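Local atomic coordinates of aldose-aldose oxidoreductase (Caulobacter crescentus, PDB entry 5A04), a protein that probably couples the oxidation of one aldose to the reduction of another, and binds glucose alongside its NADPH cofactor. Residues T198-V203 against L230-A235; S190-R195 against L318-V323; D66-N71 against A94-H99; L7-L12 against V74-V79. All coordinates share one frame; numbering follows the deposited sequence.

Contact 1. Residues T198-V203 against L230-A235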
loop_
_atom_site.group_PDB
_atom_site.type_symbol
_atom_site.label_atom_id
_atom_site.label_comp_id
_atom_site.label_asym_id
_atom_site.label_seq_id
_atom_site.Cartn_x
_atom_site.Cartn_y
_atom_site.Cartn_z
ATOM N N THR A 198 3.806 14.319 3.787
ATOM C CA THR A 198 4.450 15.034 2.682
ATOM C C THR A 198 4.553 16.517 2.992
ATOM O O THR A 198 5.458 17.203 2.503
ATOM C CB THR A 198 3.682 14.883 1.343
ATOM O OG1 THR A 198 2.351 15.378 1.515
ATOM C CG2 THR A 198 3.629 13.432 0.903
ATOM N N GLY A 199 3.606 17.012 3.788
ATOM C CA GLY A 199 3.448 18.442 3.995
ATOM C C GLY A 199 2.956 19.129 2.732
ATOM O O GLY A 199 3.128 20.337 2.559
ATOM N N GLU A 200 2.332 18.354 1.852
ATOM C CA GLU A 200 1.852 18.872 0.571
ATOM C C GLU A 200 0.370 18.628 0.350
ATOM O O GLU A 200 -0.256 17.879 1.094
ATOM C CB GLU A 200 2.629 18.232 -0.569
ATOM C CG GLU A 200 4.129 18.489 -0.551
ATOM C CD GLU A 200 4.791 17.884 -1.770
ATOM O OE1 GLU A 200 4.647 18.462 -2.873
ATOM O OE2 GLU A 200 5.434 16.824 -1.629
ATOM N N GLU A 201 -0.183 19.249 -0.693
ATOM C CA GLU A 201 -1.556 18.981 -1.117
ATOM C C GLU A 201 -1.545 18.322 -2.488
ATOM O O GLU A 201 -0.779 18.728 -3.358
ATOM C CB GLU A 201 -2.377 20.279 -1.159
ATOM C CG GLU A 201 -2.333 21.059 0.142
ATOM C CD GLU A 201 -3.016 20.327 1.280
ATOM O OE1 GLU A 201 -3.944 19.535 1.000
ATOM O OE2 GLU A 201 -2.646 20.561 2.448
ATOM N N PRO A 202 -2.404 17.311 -2.692
ATOM C CA PRO A 202 -2.315 16.536 -3.937
ATOM C C PRO A 202 -2.767 17.324 -5.161
ATOM O O PRO A 202 -3.595 18.233 -5.042
ATOM C CB PRO A 202 -3.240 15.340 -3.686
ATOM C CG PRO A 202 -4.146 15.768 -2.578
ATOM C CD PRO A 202 -3.414 16.783 -1.758
ATOM N N VAL A 203 -2.204 16.988 -6.316
ATOM C CA VAL A 203 -2.617 17.643 -7.558
ATOM C C VAL A 203 -3.312 16.670 -8.496
ATOM O O VAL A 203 -3.847 17.074 -9.529
ATOM C CB VAL A 203 -1.428 18.289 -8.290
ATOM C CG1 VAL A 203 -0.946 19.517 -7.520
ATOM C CG2 VAL A 203 -0.308 17.281 -8.502
ATOM N N LEU A 230 -0.955 12.097 -6.221
ATOM C CA LEU A 230 0.314 12.650 -6.690
ATOM C C LEU A 230 0.457 14.062 -6.140
ATOM O O LEU A 230 -0.521 14.810 -6.119
ATOM C CB LEU A 230 0.366 12.661 -8.221
ATOM C CG LEU A 230 1.607 13.261 -8.884
ATOM C CD1 LEU A 230 2.861 12.426 -8.620
ATOM C CD2 LEU A 230 1.357 13.393 -10.395
ATOM N N PHE A 231 1.661 14.415 -5.690
ATOM C CA PHE A 231 1.920 15.730 -5.101
ATOM C C PHE A 231 2.873 16.550 -5.991
ATOM O O PHE A 231 3.594 15.975 -6.807
ATOM C CB PHE A 231 2.515 15.563 -3.698
ATOM C CG PHE A 231 1.582 14.896 -2.711
ATOM C CD1 PHE A 231 1.555 13.520 -2.579
ATOM C CD2 PHE A 231 0.740 15.656 -1.920
ATOM C CE1 PHE A 231 0.693 12.909 -1.658
ATOM C CE2 PHE A 231 -0.126 15.063 -1.001
ATOM C CZ PHE A 231 -0.145 13.682 -0.872
ATOM N N PRO A 232 2.896 17.888 -5.826
ATOM C CA PRO A 232 3.736 18.720 -6.710
ATOM C C PRO A 232 5.217 18.344 -6.718
ATOM O O PRO A 232 5.869 18.455 -7.756
ATOM C CB PRO A 232 3.543 20.133 -6.141
ATOM C CG PRO A 232 2.157 20.094 -5.575
ATOM C CD PRO A 232 2.053 18.720 -4.946
ATOM N N SER A 233 5.740 17.890 -5.583
ATOM C CA SER A 233 7.149 17.532 -5.488
ATOM C C SER A 233 7.483 16.264 -6.260
ATOM O O SER A 233 8.660 15.932 -6.454
ATOM C CB SER A 233 7.544 17.325 -4.027
ATOM O OG SER A 233 6.948 16.129 -3.554
ATOM N N GLY A 234 6.446 15.535 -6.656
ATOM C CA GLY A 234 6.621 14.234 -7.271
ATOM C C GLY A 234 6.364 13.094 -6.299
ATOM O O GLY A 234 6.318 11.937 -6.705
ATOM N N ALA A 235 6.199 13.412 -5.014
ATOM C CA ALA A 235 5.801 12.397 -4.032
ATOM C C ALA A 235 4.483 11.725 -4.443
ATOM O O ALA A 235 3.601 12.358 -5.023
ATOM C CB ALA A 235 5.664 13.019 -2.633
#

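Contact 2. Residues S190-R195 against L318-V323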
loop_
_atom_site.group_PDB
_atom_site.type_symbol
_atom_site.label_atom_id
_atom_site.label_comp_id
_atom_site.label_asym_id
_atom_site.label_seq_id
_atom_site.Cartn_x
_atom_site.Cartn_y
_atom_site.Cartn_z
ATOM N N SER A 190 -5.925 7.857 6.229
ATOM C CA SER A 190 -4.914 7.628 5.193
ATOM C C SER A 190 -4.626 8.920 4.434
ATOM O O SER A 190 -3.477 9.255 4.154
ATOM C CB SER A 190 -5.379 6.549 4.204
ATOM O OG SER A 190 -5.535 5.295 4.844
ATOM N N LEU A 191 -5.696 9.623 4.069
ATOM C CA LEU A 191 -5.578 10.888 3.359
ATOM C C LEU A 191 -4.874 11.947 4.202
ATOM O O LEU A 191 -3.945 12.618 3.736
ATOM C CB LEU A 191 -6.976 11.370 2.958
ATOM C CG LEU A 191 -7.103 12.821 2.515
ATOM C CD1 LEU A 191 -6.244 13.054 1.269
ATOM C CD2 LEU A 191 -8.581 13.118 2.250
ATOM N N ASN A 192 -5.315 12.089 5.447
ATOM C CA ASN A 192 -4.781 13.121 6.324
ATOM C C ASN A 192 -3.291 12.853 6.563
ATOM O O ASN A 192 -2.478 13.777 6.535
ATOM C CB ASN A 192 -5.580 13.174 7.643
ATOM C CG ASN A 192 -5.347 14.458 8.430
ATOM O OD1 ASN A 192 -4.618 14.468 9.422
ATOM N ND2 ASN A 192 -5.984 15.540 8.008
ATOM N N ALA A 193 -2.928 11.587 6.760
ATOM C CA ALA A 193 -1.511 11.234 6.939
ATOM C C ALA A 193 -0.676 11.499 5.685
ATOM O O ALA A 193 0.447 11.999 5.776
ATOM C CB ALA A 193 -1.357 9.767 7.359
ATOM N N ALA A 194 -1.201 11.162 4.514
ATOM C CA ALA A 194 -0.438 11.423 3.291
ATOM C C ALA A 194 -0.122 12.914 3.196
ATOM O O ALA A 194 0.988 13.302 2.825
ATOM C CB ALA A 194 -1.204 10.954 2.060
ATOM N N ARG A 195 -1.096 13.737 3.579
ATOM C CA ARG A 195 -0.920 15.184 3.573
ATOM C C ARG A 195 0.077 15.659 4.633
ATOM O O ARG A 195 0.945 16.473 4.315
ATOM C CB ARG A 195 -2.275 15.887 3.763
ATOM C CG ARG A 195 -3.192 15.782 2.509
ATOM C CD ARG A 195 -4.598 16.395 2.733
ATOM N NE ARG A 195 -4.434 17.778 3.155
ATOM C CZ ARG A 195 -4.669 18.225 4.384
ATOM N NH1 ARG A 195 -5.189 17.421 5.304
ATOM N NH2 ARG A 195 -4.400 19.497 4.683
ATOM N N LEU A 318 -11.297 21.174 5.679
ATOM C CA LEU A 318 -11.788 21.524 4.345
ATOM C C LEU A 318 -10.900 20.922 3.257
ATOM O O LEU A 318 -11.391 20.410 2.248
ATOM C CB LEU A 318 -11.849 23.045 4.193
ATOM C CG LEU A 318 -12.083 23.624 2.795
ATOM C CD1 LEU A 318 -13.419 23.180 2.194
ATOM C CD2 LEU A 318 -11.996 25.151 2.859
ATOM N N LYS A 319 -9.593 20.982 3.463
ATOM C CA LYS A 319 -8.656 20.430 2.490
ATOM C C LYS A 319 -8.866 18.925 2.337
ATOM O O LYS A 319 -8.810 18.390 1.220
ATOM C CB LYS A 319 -7.217 20.743 2.895
ATOM C CG LYS A 319 -6.790 22.175 2.568
ATOM C CD LYS A 319 -5.501 22.534 3.275
ATOM C CE LYS A 319 -5.070 23.957 2.956
ATOM N NZ LYS A 319 -3.917 24.342 3.825
ATOM N N ASP A 320 -9.157 18.240 3.438
ATOM C CA ASP A 320 -9.477 16.818 3.329
ATOM C C ASP A 320 -10.757 16.601 2.522
ATOM O O ASP A 320 -10.790 15.736 1.640
ATOM C CB ASP A 320 -9.621 16.163 4.710
ATOM C CG ASP A 320 -8.285 15.688 5.277
ATOM O OD1 ASP A 320 -7.281 15.668 4.535
ATOM O OD2 ASP A 320 -8.256 15.311 6.467
ATOM N N LEU A 321 -11.806 17.380 2.801
ATOM C CA LEU A 321 -13.076 17.171 2.097
ATOM C C LEU A 321 -12.912 17.442 0.608
ATOM O O LEU A 321 -13.569 16.795 -0.201
ATOM C CB LEU A 321 -14.204 18.047 2.661
ATOM C CG LEU A 321 -15.202 17.290 3.549
ATOM C CD1 LEU A 321 -15.881 16.146 2.798
ATOM C CD2 LEU A 321 -14.482 16.778 4.816
ATOM N N ARG A 322 -12.060 18.405 0.262
ATOM C CA ARG A 322 -11.781 18.695 -1.150
ATOM C C ARG A 322 -11.228 17.457 -1.861
ATOM O O ARG A 322 -11.649 17.125 -2.977
ATOM C CB ARG A 322 -10.779 19.847 -1.292
ATOM C CG ARG A 322 -11.323 21.239 -1.017
ATOM C CD ARG A 322 -10.211 22.287 -1.160
ATOM N NE ARG A 322 -10.720 23.651 -1.037
ATOM C CZ ARG A 322 -10.018 24.671 -0.545
ATOM N NH1 ARG A 322 -8.771 24.485 -0.117
ATOM N NH2 ARG A 322 -10.567 25.877 -0.470
ATOM N N VAL A 323 -10.286 16.776 -1.215
ATOM C CA VAL A 323 -9.693 15.588 -1.814
ATOM C C VAL A 323 -10.683 14.432 -1.789
ATOM O O VAL A 323 -10.761 13.660 -2.742
ATOM C CB VAL A 323 -8.388 15.179 -1.103
ATOM C CG1 VAL A 323 -7.741 14.021 -1.848
ATOM C CG2 VAL A 323 -7.435 16.371 -1.054
#

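Contact 3. Residues D66-N71 against A94-H99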
loop_
_atom_site.group_PDB
_atom_site.type_symbol
_atom_site.label_atom_id
_atom_site.label_comp_id
_atom_site.label_asym_id
_atom_site.label_seq_id
_atom_site.Cartn_x
_atom_site.Cartn_y
_atom_site.Cartn_z
ATOM N N ASP A 66 -29.039 26.267 22.591
ATOM C CA ASP A 66 -28.679 27.641 22.239
ATOM C C ASP A 66 -28.594 28.557 23.467
ATOM O O ASP A 66 -27.942 29.605 23.428
ATOM C CB ASP A 66 -29.669 28.201 21.215
ATOM C CG ASP A 66 -29.796 27.306 20.000
ATOM O OD1 ASP A 66 -28.796 27.160 19.267
ATOM O OD2 ASP A 66 -30.885 26.739 19.787
ATOM N N ARG A 67 -29.206 28.136 24.569
ATOM C CA ARG A 67 -29.135 28.895 25.820
ATOM C C ARG A 67 -27.729 28.932 26.409
ATOM O O ARG A 67 -27.456 29.703 27.326
ATOM C CB ARG A 67 -30.092 28.307 26.859
ATOM C CG ARG A 67 -31.573 28.383 26.480
ATOM C CD ARG A 67 -32.391 27.674 27.549
ATOM N NE ARG A 67 -33.817 27.604 27.247
ATOM C CZ ARG A 67 -34.682 26.878 27.950
ATOM N NH1 ARG A 67 -34.254 26.163 28.982
ATOM N NH2 ARG A 67 -35.967 26.861 27.619
ATOM N N ILE A 68 -26.840 28.094 25.881
ATOM C CA ILE A 68 -25.471 28.020 26.376
ATOM C C ILE A 68 -24.716 29.337 26.148
ATOM O O ILE A 68 -23.674 29.576 26.755
ATOM C CB ILE A 68 -24.713 26.836 25.714
ATOM C CG1 ILE A 68 -23.572 26.320 26.616
ATOM C CG2 ILE A 68 -24.190 27.216 24.321
ATOM C CD1 ILE A 68 -23.069 24.939 26.181
ATOM N N ILE A 69 -25.251 30.200 25.288
ATOM C CA ILE A 69 -24.695 31.537 25.092
ATOM C C ILE A 69 -24.589 32.308 26.419
ATOM O O ILE A 69 -23.718 33.162 26.589
ATOM C CB ILE A 69 -25.558 32.338 24.080
ATOM C CG1 ILE A 69 -24.893 33.658 23.688
ATOM C CG2 ILE A 69 -26.967 32.571 24.621
ATOM C CD1 ILE A 69 -25.650 34.365 22.551
ATOM N N ASP A 70 -25.459 31.969 27.363
ATOM C CA ASP A 70 -25.530 32.679 28.637
ATOM C C ASP A 70 -24.736 31.982 29.730
ATOM O O ASP A 70 -24.834 32.348 30.900
ATOM C CB ASP A 70 -26.981 32.821 29.079
ATOM C CG ASP A 70 -27.764 33.766 28.201
ATOM O OD1 ASP A 70 -27.165 34.719 27.663
ATOM O OD2 ASP A 70 -28.979 33.554 28.054
ATOM N N ASN A 71 -23.950 30.982 29.348
ATOM C CA ASN A 71 -23.151 30.242 30.323
ATOM C C ASN A 71 -21.676 30.603 30.165
ATOM O O ASN A 71 -21.003 30.149 29.230
ATOM C CB ASN A 71 -23.382 28.737 30.150
ATOM C CG ASN A 71 -22.766 27.907 31.268
ATOM O OD1 ASN A 71 -21.808 28.323 31.910
ATOM N ND2 ASN A 71 -23.327 26.728 31.503
ATOM N N ALA A 94 -21.185 28.437 17.342
ATOM C CA ALA A 94 -20.589 29.721 16.980
ATOM C C ALA A 94 -21.549 30.894 17.247
ATOM O O ALA A 94 -21.129 31.937 17.756
ATOM C CB ALA A 94 -20.146 29.710 15.509
ATOM N N ARG A 95 -22.825 30.736 16.903
ATOM C CA ARG A 95 -23.812 31.789 17.186
ATOM C C ARG A 95 -24.040 31.976 18.691
ATOM O O ARG A 95 -24.472 33.049 19.134
ATOM C CB ARG A 95 -25.133 31.481 16.479
ATOM C CG ARG A 95 -24.976 31.537 14.954
ATOM C CD ARG A 95 -26.310 31.596 14.203
ATOM N NE ARG A 95 -27.184 30.452 14.471
ATOM C CZ ARG A 95 -27.336 29.405 13.666
ATOM N NH1 ARG A 95 -26.660 29.331 12.527
ATOM N NH2 ARG A 95 -28.183 28.432 13.998
ATOM N N ALA A 96 -23.757 30.936 19.472
ATOM C CA ALA A 96 -23.787 31.039 20.935
ATOM C C ALA A 96 -22.491 31.628 21.511
ATOM O O ALA A 96 -22.301 31.650 22.732
ATOM C CB ALA A 96 -24.064 29.677 21.556
ATOM N N GLY A 97 -21.604 32.084 20.631
ATOM C CA GLY A 97 -20.378 32.752 21.032
ATOM C C GLY A 97 -19.289 31.823 21.542
ATOM O O GLY A 97 -18.395 32.249 22.291
ATOM N N LYS A 98 -19.355 30.556 21.137
ATOM C CA LYS A 98 -18.366 29.570 21.597
ATOM C C LYS A 98 -17.356 29.191 20.511
ATOM O O LYS A 98 -17.690 29.132 19.320
ATOM C CB LYS A 98 -19.061 28.299 22.096
ATOM C CG LYS A 98 -20.228 28.539 23.077
ATOM C CD LYS A 98 -19.806 29.395 24.270
ATOM C CE LYS A 98 -20.923 29.460 25.297
ATOM N NZ LYS A 98 -20.583 30.397 26.417
ATOM N N HIS A 99 -16.118 28.938 20.935
ATOM C CA HIS A 99 -15.125 28.308 20.080
ATOM C C HIS A 99 -15.562 26.875 19.853
ATOM O O HIS A 99 -16.340 26.342 20.630
ATOM C CB HIS A 99 -13.746 28.354 20.728
ATOM C CG HIS A 99 -13.299 29.740 21.079
ATOM N ND1 HIS A 99 -12.660 30.562 20.177
ATOM C CD2 HIS A 99 -13.383 30.439 22.234
ATOM C CE1 HIS A 99 -12.364 31.710 20.763
ATOM N NE2 HIS A 99 -12.793 31.662 22.013
HETATM O O HOH W 1 -20.949 32.795 24.820
#

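Contact 4. Residues L7-L12 against V74-V79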
loop_
_atom_site.group_PDB
_atom_site.type_symbol
_atom_site.label_atom_id
_atom_site.label_comp_id
_atom_site.label_asym_id
_atom_site.label_seq_id
_atom_site.Cartn_x
_atom_site.Cartn_y
_atom_site.Cartn_z
ATOM N N LEU A 7 -9.843 26.483 30.224
ATOM C CA LEU A 7 -11.041 26.839 29.479
ATOM C C LEU A 7 -12.065 25.726 29.615
ATOM O O LEU A 7 -11.697 24.559 29.709
ATOM C CB LEU A 7 -10.714 27.100 28.011
ATOM C CG LEU A 7 -9.794 28.304 27.809
ATOM C CD1 LEU A 7 -9.812 28.711 26.352
ATOM C CD2 LEU A 7 -10.214 29.472 28.703
ATOM N N GLY A 8 -13.347 26.083 29.618
ATOM C CA GLY A 8 -14.399 25.109 29.855
ATOM C C GLY A 8 -14.973 24.502 28.582
ATOM O O GLY A 8 -15.381 25.216 27.676
ATOM N N TYR A 9 -14.998 23.173 28.523
ATOM C CA TYR A 9 -15.596 22.446 27.401
ATOM C C TYR A 9 -17.038 22.022 27.667
ATOM O O TYR A 9 -17.344 21.478 28.733
ATOM C CB TYR A 9 -14.780 21.181 27.098
ATOM C CG TYR A 9 -13.612 21.358 26.171
ATOM C CD1 TYR A 9 -12.414 21.928 26.606
ATOM C CD2 TYR A 9 -13.686 20.896 24.864
ATOM C CE1 TYR A 9 -11.339 22.076 25.737
ATOM C CE2 TYR A 9 -12.633 21.031 23.994
ATOM C CZ TYR A 9 -11.461 21.613 24.421
ATOM O OH TYR A 9 -10.413 21.730 23.525
ATOM N N ALA A 10 -17.916 22.249 26.690
ATOM C CA ALA A 10 -19.181 21.546 26.622
ATOM C C ALA A 10 -19.016 20.388 25.642
ATOM O O ALA A 10 -18.625 20.601 24.501
ATOM C CB ALA A 10 -20.320 22.492 26.168
ATOM N N ILE A 11 -19.273 19.165 26.092
ATOM C CA ILE A 11 -19.218 18.005 25.206
ATOM C C ILE A 11 -20.616 17.755 24.645
ATOM O O ILE A 11 -21.590 17.612 25.396
ATOM C CB ILE A 11 -18.690 16.747 25.936
ATOM C CG1 ILE A 11 -17.305 17.023 26.544
ATOM C CG2 ILE A 11 -18.617 15.556 24.977
ATOM C CD1 ILE A 11 -16.241 17.457 25.539
ATOM N N LEU A 12 -20.723 17.740 23.316
ATOM C CA LEU A 12 -22.018 17.649 22.662
ATOM C C LEU A 12 -22.096 16.353 21.861
ATOM O O LEU A 12 -21.321 16.148 20.927
ATOM C CB LEU A 12 -22.242 18.882 21.765
ATOM C CG LEU A 12 -23.637 19.071 21.155
ATOM C CD1 LEU A 12 -23.848 20.556 20.811
ATOM C CD2 LEU A 12 -23.811 18.227 19.905
ATOM N N VAL A 74 -18.635 28.046 29.881
ATOM C CA VAL A 74 -18.380 27.313 28.642
ATOM C C VAL A 74 -17.665 28.208 27.639
ATOM O O VAL A 74 -18.204 29.234 27.207
ATOM C CB VAL A 74 -19.674 26.769 28.026
ATOM C CG1 VAL A 74 -19.383 26.096 26.667
ATOM C CG2 VAL A 74 -20.343 25.797 28.992
ATOM N N ASP A 75 -16.438 27.827 27.295
ATOM C CA ASP A 75 -15.665 28.533 26.280
ATOM C C ASP A 75 -15.701 27.826 24.928
ATOM O O ASP A 75 -15.657 28.467 23.881
ATOM C CB ASP A 75 -14.216 28.683 26.732
ATOM C CG ASP A 75 -14.096 29.473 28.012
ATOM O OD1 ASP A 75 -14.241 30.715 27.949
ATOM O OD2 ASP A 75 -13.874 28.853 29.073
ATOM N N ILE A 76 -15.771 26.501 24.972
ATOM C CA ILE A 76 -15.620 25.653 23.787
ATOM C C ILE A 76 -16.726 24.621 23.747
ATOM O O ILE A 76 -17.063 24.041 24.774
ATOM C CB ILE A 76 -14.257 24.899 23.783
ATOM C CG1 ILE A 76 -13.088 25.884 23.789
ATOM C CG2 ILE A 76 -14.173 23.949 22.592
ATOM C CD1 ILE A 76 -11.776 25.273 24.319
ATOM N N VAL A 77 -17.290 24.387 22.565
ATOM C CA VAL A 77 -18.187 23.259 22.355
ATOM C C VAL A 77 -17.469 22.218 21.490
ATOM O O VAL A 77 -16.924 22.553 20.428
ATOM C CB VAL A 77 -19.497 23.682 21.666
ATOM C CG1 VAL A 77 -20.363 22.463 21.374
ATOM C CG2 VAL A 77 -20.256 24.712 22.515
ATOM N N TYR A 78 -17.468 20.972 21.948
ATOM C CA TYR A 78 -16.837 19.882 21.214
ATOM C C TYR A 78 -17.964 19.037 20.634
ATOM O O TYR A 78 -18.693 18.368 21.360
ATOM C CB TYR A 78 -15.916 19.080 22.151
ATOM C CG TYR A 78 -14.979 18.063 21.515
ATOM C CD1 TYR A 78 -15.113 17.675 20.183
ATOM C CD2 TYR A 78 -13.957 17.482 22.270
ATOM C CE1 TYR A 78 -14.261 16.731 19.627
ATOM C CE2 TYR A 78 -13.098 16.538 21.724
ATOM C CZ TYR A 78 -13.253 16.170 20.402
ATOM O OH TYR A 78 -12.402 15.237 19.858
ATOM N N VAL A 79 -18.121 19.115 19.316
ATOM C CA VAL A 79 -19.175 18.404 18.609
ATOM C C VAL A 79 -18.738 16.992 18.216
ATOM O O VAL A 79 -17.817 16.822 17.410
ATOM C CB VAL A 79 -19.589 19.181 17.347
ATOM C CG1 VAL A 79 -20.657 18.402 16.575
ATOM C CG2 VAL A 79 -20.087 20.583 17.732
#

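Contact 1. Residues T198-V203 against L230-A235
The hydroxyl of S233 is held from two directions: OG donates to E200 OE2 at 2.5 Å and accepts the backbone N of A235, closing an ST turn. The other carboxylate oxygen, E200 OE1, takes the backbone N of S233 at 3.0 Å. Both oxygens use their syn lone pairs, so one serine grips the whole carboxylate and fixes its rotation. Next to it the F231 ring is wedged between two side chains. P202 CB lies over one face, with P202 CD 3.8 Å from F231 CE2; T198 covers the other, its CG2 4.1 Å from the ring centroid in a CH-pi contact. T198 OG1, set between its backbone N and carbonyl carbon (chi1 59°), stands 3.5 Å above the ring plane near its rim, where it accepts E200 N in a second ST turn and also pairs with the carbonyl of A194. At the far end V203 N donates to L230 O at 2.8 Å, and V203 CG1 rests against P232 CG at 3.7 Å. The carbonyl of G234 meets S210 of the second subunit. The loop leaving helix 182-198 clasps a tight beta hairpin, a type I turn F231-G234 with a G1 bulge at G234, joining strands 224-230 and 236-242.

Contact 2. Residues S190-R195 against L318-V323
Helices 182-198 and 314-333 cross steeply here, their short axes at 114° and 10.3 Å apart at closest approach, with N192 and D320 nearest by CA atoms. The carboxylate of D320 is the hub, each oxygen meeting a different residue of the facing helix. OD2 accepts from N192 ND2 at 2.8 Å, met on the syn side but 25° out of the carboxylate plane. OD1 forms a salt bridge with R195 NH1, also 2.8 Å, though as a hydrogen bond it is weak; guanidinium and carboxylate stand almost perpendicular. A bend at chi3 turns the guanidinium back across helix 314-333, where K319 CB lies 3.4 Å above one of its faces and K319 CD comes within 3.5 Å of R195 NH2. The remaining nitrogens of R195 are engaged too: NH2 with D316 and NE with E201. A leucine at R195 would probably leave D320, D316 and E201 without their shared positive charge in a largely buried setting. Beside the polar cluster, L191 slides past D320, its CG 3.5 Å from D320 OD1, and with CG anti to the backbone N (chi1 165°) sends CD1 to V323 CG1 at 3.6 Å. L191 and V323 both also touch L229 of strand 224-230, so this small apolar core continues into the sheet. Here two helices cross on one face of the large mixed sheet of the C-terminal alpha/beta domain, joined by a mostly buried polar cluster round D320 and R195.

Contact 3. Residues D66-N71 against A94-H99
The side-chain NZ of K98 reaches over from the end of one element to tie down the end of another: it donates to the carbonyl N71 O at 2.9 Å, arriving 36° out of the carbonyl plane, while V74 O is its strongest partner. The side chain gets there by a bend at chi2 (-54°) followed by an extended run, which carries CE to within 3.1 Å of I68 O. One water completes the grip. It accepts from K98 NZ at 2.9 Å, donates to A96 O at 2.7 Å, and gives a weak bond to I69 O, so that backbone carbonyls of both segments share a single bridge. A methionine at K98 would probably leave N71 O and V74 O without their common donor and the water with one anchor fewer. The apolar part centres on A96: its CB is touched by I68 CG2 at 3.7 Å and by I69 CB, while I69 CA approaches A96 O at 3.4 Å in a CA-H...O contact. At the other end D66 holds R92 of helix 86-95 by a salt bridge. G97, with positive phi, is the C-prime residue of a Schellman motif that ends this helix. Such a stop turns the chain from helix 86-95 into strand 99-102, a helix-to-strand link of the Rossmann fold, and the 3-10 segment 66-70 packs on it.

Contact 4. Residues L7-L12 against V74-V79
Y9 and I76 make the tightest side-chain packing between these strands: I76 CG2 sits 4.0 Å from the centroid of the Y9 ring, over its face, and I76 CD1 comes within 3.5 Å of Y9 CE1. Y78 CB closes the ring edge in plane, and I11 CD1 rests 3.8 Å from the same carbon. L300 of helix 292-306 touches both Y9 and I76. The other face, carrying A10 and L12, packs A10 CB on V74 CG1 at 3.8 Å and meets helix 86-95 through V77, V79 and L12. Backbone bonds A10 N to I76 O, Y78 N to A10 O and L12 N to Y78 O join this buried middle. Toward partly exposed L7 and D75 the pattern changes. G8 O accepts from I76 N and D75 N, and the D75 side chain, its CG beside its backbone N (chi1 -61°), offers the anti lone pair of OD2 to G8 N at 2.9 Å, almost linearly (174°). L7 crosses that carboxylate at about a right angle, CD2 3.7 Å from D75 OD2. The tyrosine hydroxyls bond outward, Y9 OH to L297 O and Y78 OH to E103. Strands 7-12 and 76-79 are the central neighbours of the NAD-binding Rossmann sheet.

Overall arrangement
The contacts form two touching pairs, one in each domain. Contacts 3 and 4 share the Rossmann fold, centres 10 Å apart, and meet where H99 O probably bonds V77 N and I68 packs on A10. Contact 4 is buried sheet core, held by backbone bonds and apolar packing; contact 3 is partly exposed and relies on a lysine, a water and a helix stop. Contacts 1 and 2 belong to the C-terminal domain, centres 11 Å apart, and join through the R195-E201 salt bridge and P202 on V323. Contact 2 is buried between helices and mixes a salt bridge and an asparagine hydrogen bond with an apolar patch, whereas contact 1 lies between loops, partly buried and bordering the second subunit.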